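Local coordinates for OBG-type G domain-containing protein (PDB 2E87) that is of unknown function but binds GDP and probably works as a GTP-binding protein of the Obg type, at residues Leu74-Tyr78 / Ala242-Leu246; Arg43-Glu47 / Ile116-Asn120. All blocks are in the same frame, centred on the assembly; numbering follows the deposited sequence.

Contact 1 (74-78 with 242-246) joins the N-terminal helical domain to the GTP-binding domain; contact 2 (43-47 with 116-120) ties two long helices within the helical domain alone. Their centres lie about 55 Å apart and their nearest atoms about 38 Å. Contact 1 sits about 9 Å from the centre of the chain, whereas contact 2 lies about 48 Å from it, far out along the elongated bundle. In sequence they interleave: helix 76-86, whose first turn gives contact 1 its touching residues K76 and F77, falls between helices 38-67 and 88-117, which meet in contact 2. Neither contact belongs to the GDP pocket, whose binding residues include G179, K180 and D291.

Contact 1 of 2, residues Leu74-Tyr78 / Ala242-Leu246; sequences LPKFY and ALRYL. With SO4 (sulfate ion), chain D.
Water 1 bridges F77 and Y245: it accepts from F77 N at 3.2 Å and donates to Y245 O and to O2 of a sulfate, probably from the crystallisation liquor. K76 N also donates to sulfate O2; both bonds to that oxygen, from K76 N and from water 1, refine to 2.5 Å, too short to trust in detail. Still, an anion near the first amides after P75, the N-cap of helix 76-86, suits the positive end of a helix. Next to these polar groups K76 lays its CB over one face of the Y245 ring, 4.0 Å from the centroid, a CH-pi contact, and its extended chain continues past the ring, CD near Y245 CE2. The Y245 turn belongs to the GTP-binding domain: it follows helix 234-241, which probably corresponds to the switch II helix of Ras-like GTPases, and leads to strand 249-254, so the helical domain docks here on the G domain. F77 makes the buried part. A chi1 of 171° turns its ring away from its own amide, to where it reaches A242 and L246: the ring presents its CD1 edge to A242 O, F77 CD1 lying 3.5 Å from A242 O, and L246 CB packs over a face, 3.9 Å from F77 CD1, with L246 CD2 covering the rim. A242 O is already bonded to Y245 N at 2.9 Å, closing the turn. L246 also packs against Q217 and I219 of strand 214-220.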
# COMPACT_ATOMS: atom_id res chain seq x y z
N LEU A 74 1.50 -5.14 6.69
CA LEU A 74 1.78 -3.81 6.18
C LEU A 74 1.53 -2.71 7.18
O LEU A 74 0.74 -2.86 8.11
CB LEU A 74 0.93 -3.54 4.93
CG LEU A 74 1.22 -4.44 3.72
CD1 LEU A 74 0.44 -3.98 2.52
CD2 LEU A 74 2.70 -4.41 3.42
N PRO A 75 2.23 -1.58 7.03
CA PRO A 75 1.98 -0.48 7.97
C PRO A 75 0.51 -0.06 7.75
O PRO A 75 -0.01 -0.16 6.64
CB PRO A 75 2.97 0.58 7.50
CG PRO A 75 4.12 -0.24 7.00
CD PRO A 75 3.44 -1.35 6.23
N LYS A 76 -0.15 0.39 8.81
CA LYS A 76 -1.55 0.81 8.75
C LYS A 76 -1.87 1.74 7.59
O LYS A 76 -2.94 1.64 7.00
CB LYS A 76 -1.98 1.48 10.05
CG LYS A 76 -2.07 0.51 11.21
CD LYS A 76 -2.74 1.14 12.43
CE LYS A 76 -2.87 0.14 13.58
NZ LYS A 76 -3.74 0.65 14.69
N PHE A 77 -0.95 2.64 7.29
CA PHE A 77 -1.14 3.58 6.20
C PHE A 77 -1.36 2.85 4.88
O PHE A 77 -2.28 3.19 4.14
CB PHE A 77 0.07 4.52 6.10
CG PHE A 77 0.07 5.40 4.89
CD1 PHE A 77 -0.84 6.45 4.76
CD2 PHE A 77 0.99 5.17 3.85
CE1 PHE A 77 -0.84 7.26 3.63
CE2 PHE A 77 0.99 5.97 2.71
CZ PHE A 77 0.06 7.03 2.60
N TYR A 78 -0.52 1.86 4.58
CA TYR A 78 -0.67 1.10 3.35
C TYR A 78 -1.91 0.19 3.41
O TYR A 78 -2.57 -0.04 2.39
CB TYR A 78 0.57 0.27 3.04
CG TYR A 78 1.67 1.05 2.35
CD1 TYR A 78 1.36 1.99 1.38
CD2 TYR A 78 3.01 0.83 2.63
CE1 TYR A 78 2.33 2.70 0.71
CE2 TYR A 78 4.01 1.55 1.96
CZ TYR A 78 3.65 2.48 1.00
OH TYR A 78 4.60 3.19 0.31
N ALA A 242 -6.37 8.54 5.78
CA ALA A 242 -5.28 7.58 5.92
C ALA A 242 -4.04 8.31 6.44
O ALA A 242 -3.17 7.70 7.07
CB ALA A 242 -4.98 6.91 4.57
N LEU A 243 -3.96 9.62 6.17
CA LEU A 243 -2.82 10.43 6.61
C LEU A 243 -2.61 10.35 8.12
O LEU A 243 -1.53 10.65 8.61
CB LEU A 243 -3.00 11.90 6.16
CG LEU A 243 -3.09 12.13 4.64
CD1 LEU A 243 -3.31 13.60 4.32
CD2 LEU A 243 -1.82 11.65 3.96
N ARG A 244 -3.64 9.91 8.85
CA ARG A 244 -3.56 9.75 10.31
C ARG A 244 -2.48 8.75 10.66
O ARG A 244 -1.85 8.84 11.73
CB ARG A 244 -4.87 9.22 10.90
CG ARG A 244 -6.11 10.07 10.71
CD ARG A 244 -7.32 9.40 11.38
NE ARG A 244 -8.57 10.12 11.14
CZ ARG A 244 -9.76 9.74 11.59
NH1 ARG A 244 -9.88 8.64 12.33
NH2 ARG A 244 -10.84 10.46 11.31
N TYR A 245 -2.28 7.77 9.78
CA TYR A 245 -1.29 6.72 10.01
C TYR A 245 0.11 7.02 9.50
O TYR A 245 1.05 6.26 9.75
CB TYR A 245 -1.81 5.42 9.40
CG TYR A 245 -3.15 5.03 9.94
CD1 TYR A 245 -4.21 4.76 9.10
CD2 TYR A 245 -3.36 4.93 11.32
CE1 TYR A 245 -5.46 4.40 9.60
CE2 TYR A 245 -4.59 4.57 11.83
CZ TYR A 245 -5.64 4.30 10.97
OH TYR A 245 -6.86 3.93 11.48
N LEU A 246 0.26 8.12 8.77
CA LEU A 246 1.55 8.55 8.23
C LEU A 246 2.10 9.75 9.01
O LEU A 246 3.23 9.72 9.50
CB LEU A 246 1.38 8.94 6.77
CG LEU A 246 2.60 9.47 6.03
CD1 LEU A 246 3.71 8.43 5.96
CD2 LEU A 246 2.15 9.85 4.64
S SO4 D . 2.20 1.14 11.70
O1 SO4 D . 3.25 2.06 11.05
O2 SO4 D . 0.90 1.08 10.93
O3 SO4 D . 2.79 -0.27 11.77
O4 SO4 D . 1.82 1.66 13.10
O HOH W 1 1.35 3.11 9.46

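Contact 2 of 2, residues Arg43-Glu47 / Ile116-Asn120; sequences RLREE and IRYSN
R43, on helix 38-67, runs past I116 and reaches the loop that ends helix 88-117. From CB the chain heads off anti to the backbone N, which brings CG alongside I116, 3.9 Å from I116 CG2, the two chains running antiparallel alongside one another. R43 CD then sits 3.2 Å from I116 O, the carbonyl that also accepts S119 N as the helix unwinds at Y118. At CD the chain bends (chi3 65°), turning NE and CZ along the loop and bringing NH1 within reach of two oxygens. R43 NH1 donates to S119 O at 2.6 Å, a weak bond strongly bent at 122° that arrives near the guanidinium plane, and to N120 OD1 at 3.0 Å, also weak at 132°, with the amide turned steeply against the guanidinium. With a leucine in its place, S119 O and N120 OD1 would probably lose their shared donor, and the loop its polar tie to helix 38-67. Beside it E47 lays CG 3.9 Å from I116 CG2 and rests OE2 near R117 CA, while the charged ends of E47 and R117 stay apart. Here helix 38-67 packs against the end of helix 88-117 and the loop that follows it, in the NOG1-type N-terminal bundle; helix 122-142 adds I125 against R43 and E46, and R129 in a salt bridge with E46. Because S119 O and N120 OD1 stand only 3.1 Å apart with no bond between them, the positive charge at R43 NH1 probably eases their mutual repulsion, through attraction more than through well-aligned bonds.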
# COMPACT_ATOMS: atom_id res chain seq x y z
N ARG A 43 -0.04 -47.05 -16.89
CA ARG A 43 -0.40 -46.69 -15.52
C ARG A 43 0.64 -45.77 -14.85
O ARG A 43 0.27 -44.85 -14.13
CB ARG A 43 -0.61 -47.97 -14.69
CG ARG A 43 -0.96 -47.74 -13.22
CD ARG A 43 -1.48 -49.01 -12.55
NE ARG A 43 -0.47 -50.07 -12.47
CZ ARG A 43 -0.72 -51.37 -12.68
NH1 ARG A 43 -1.95 -51.77 -12.99
NH2 ARG A 43 0.26 -52.25 -12.60
N LEU A 44 1.92 -46.02 -15.10
CA LEU A 44 2.96 -45.18 -14.51
C LEU A 44 3.05 -43.85 -15.24
O LEU A 44 3.57 -42.87 -14.72
CB LEU A 44 4.33 -45.86 -14.57
CG LEU A 44 4.51 -47.21 -13.89
CD1 LEU A 44 5.94 -47.68 -14.08
CD2 LEU A 44 4.18 -47.09 -12.41
N ARG A 45 2.58 -43.82 -16.48
CA ARG A 45 2.61 -42.59 -17.25
C ARG A 45 1.48 -41.70 -16.78
O ARG A 45 1.68 -40.50 -16.58
CB ARG A 45 2.45 -42.87 -18.76
CG ARG A 45 3.75 -43.09 -19.49
CD ARG A 45 3.65 -42.76 -20.97
NE ARG A 45 4.90 -43.07 -21.66
CZ ARG A 45 5.22 -44.27 -22.12
NH1 ARG A 45 4.39 -45.29 -21.96
NH2 ARG A 45 6.39 -44.47 -22.71
N GLU A 46 0.31 -42.30 -16.63
CA GLU A 46 -0.88 -41.58 -16.20
C GLU A 46 -0.65 -41.01 -14.81
O GLU A 46 -1.07 -39.90 -14.51
CB GLU A 46 -2.07 -42.52 -16.24
CG GLU A 46 -2.35 -43.04 -17.64
CD GLU A 46 -2.88 -41.97 -18.58
OE1 GLU A 46 -2.50 -40.79 -18.42
OE2 GLU A 46 -3.65 -42.30 -19.50
N GLU A 47 0.04 -41.78 -13.96
CA GLU A 47 0.37 -41.32 -12.62
C GLU A 47 1.30 -40.12 -12.72
O GLU A 47 1.16 -39.14 -11.98
CB GLU A 47 1.07 -42.41 -11.82
CG GLU A 47 0.14 -43.43 -11.22
CD GLU A 47 0.88 -44.61 -10.62
OE1 GLU A 47 1.81 -44.39 -9.80
OE2 GLU A 47 0.52 -45.75 -10.96
N ILE A 116 -5.57 -44.85 -9.60
CA ILE A 116 -4.86 -45.32 -10.78
C ILE A 116 -3.82 -46.36 -10.39
O ILE A 116 -3.78 -47.45 -10.95
CB ILE A 116 -4.16 -44.14 -11.52
CG1 ILE A 116 -5.22 -43.19 -12.09
CG2 ILE A 116 -3.27 -44.66 -12.67
CD1 ILE A 116 -4.68 -41.83 -12.49
N ARG A 117 -2.98 -46.03 -9.41
CA ARG A 117 -1.96 -46.94 -8.94
C ARG A 117 -2.56 -48.29 -8.60
O ARG A 117 -1.95 -49.33 -8.82
CB ARG A 117 -1.28 -46.38 -7.69
CG ARG A 117 -0.35 -47.37 -7.01
CD ARG A 117 -0.11 -47.01 -5.55
NE ARG A 117 0.75 -47.99 -4.89
CZ ARG A 117 0.96 -48.03 -3.57
NH1 ARG A 117 0.38 -47.15 -2.78
NH2 ARG A 117 1.77 -48.96 -3.06
N TYR A 118 -3.79 -48.26 -8.08
CA TYR A 118 -4.47 -49.46 -7.64
C TYR A 118 -5.38 -50.15 -8.67
O TYR A 118 -6.09 -51.11 -8.35
CB TYR A 118 -5.24 -49.11 -6.36
CG TYR A 118 -5.61 -50.28 -5.52
CD1 TYR A 118 -4.63 -51.02 -4.85
CD2 TYR A 118 -6.94 -50.72 -5.46
CE1 TYR A 118 -4.97 -52.17 -4.13
CE2 TYR A 118 -7.29 -51.87 -4.75
CZ TYR A 118 -6.30 -52.59 -4.09
OH TYR A 118 -6.64 -53.75 -3.43
N SER A 119 -5.36 -49.68 -9.92
CA SER A 119 -6.22 -50.26 -10.96
C SER A 119 -5.48 -51.20 -11.92
O SER A 119 -4.25 -51.21 -11.98
CB SER A 119 -6.87 -49.14 -11.76
OG SER A 119 -7.78 -49.65 -12.72
N ASN A 120 -6.25 -51.99 -12.67
CA ASN A 120 -5.68 -52.91 -13.66
C ASN A 120 -6.50 -52.91 -14.94
O ASN A 120 -6.25 -53.70 -15.85
CB ASN A 120 -5.64 -54.35 -13.12
CG ASN A 120 -4.67 -54.52 -11.98
OD1 ASN A 120 -3.48 -54.23 -12.11
ND2 ASN A 120 -5.17 -55.01 -10.85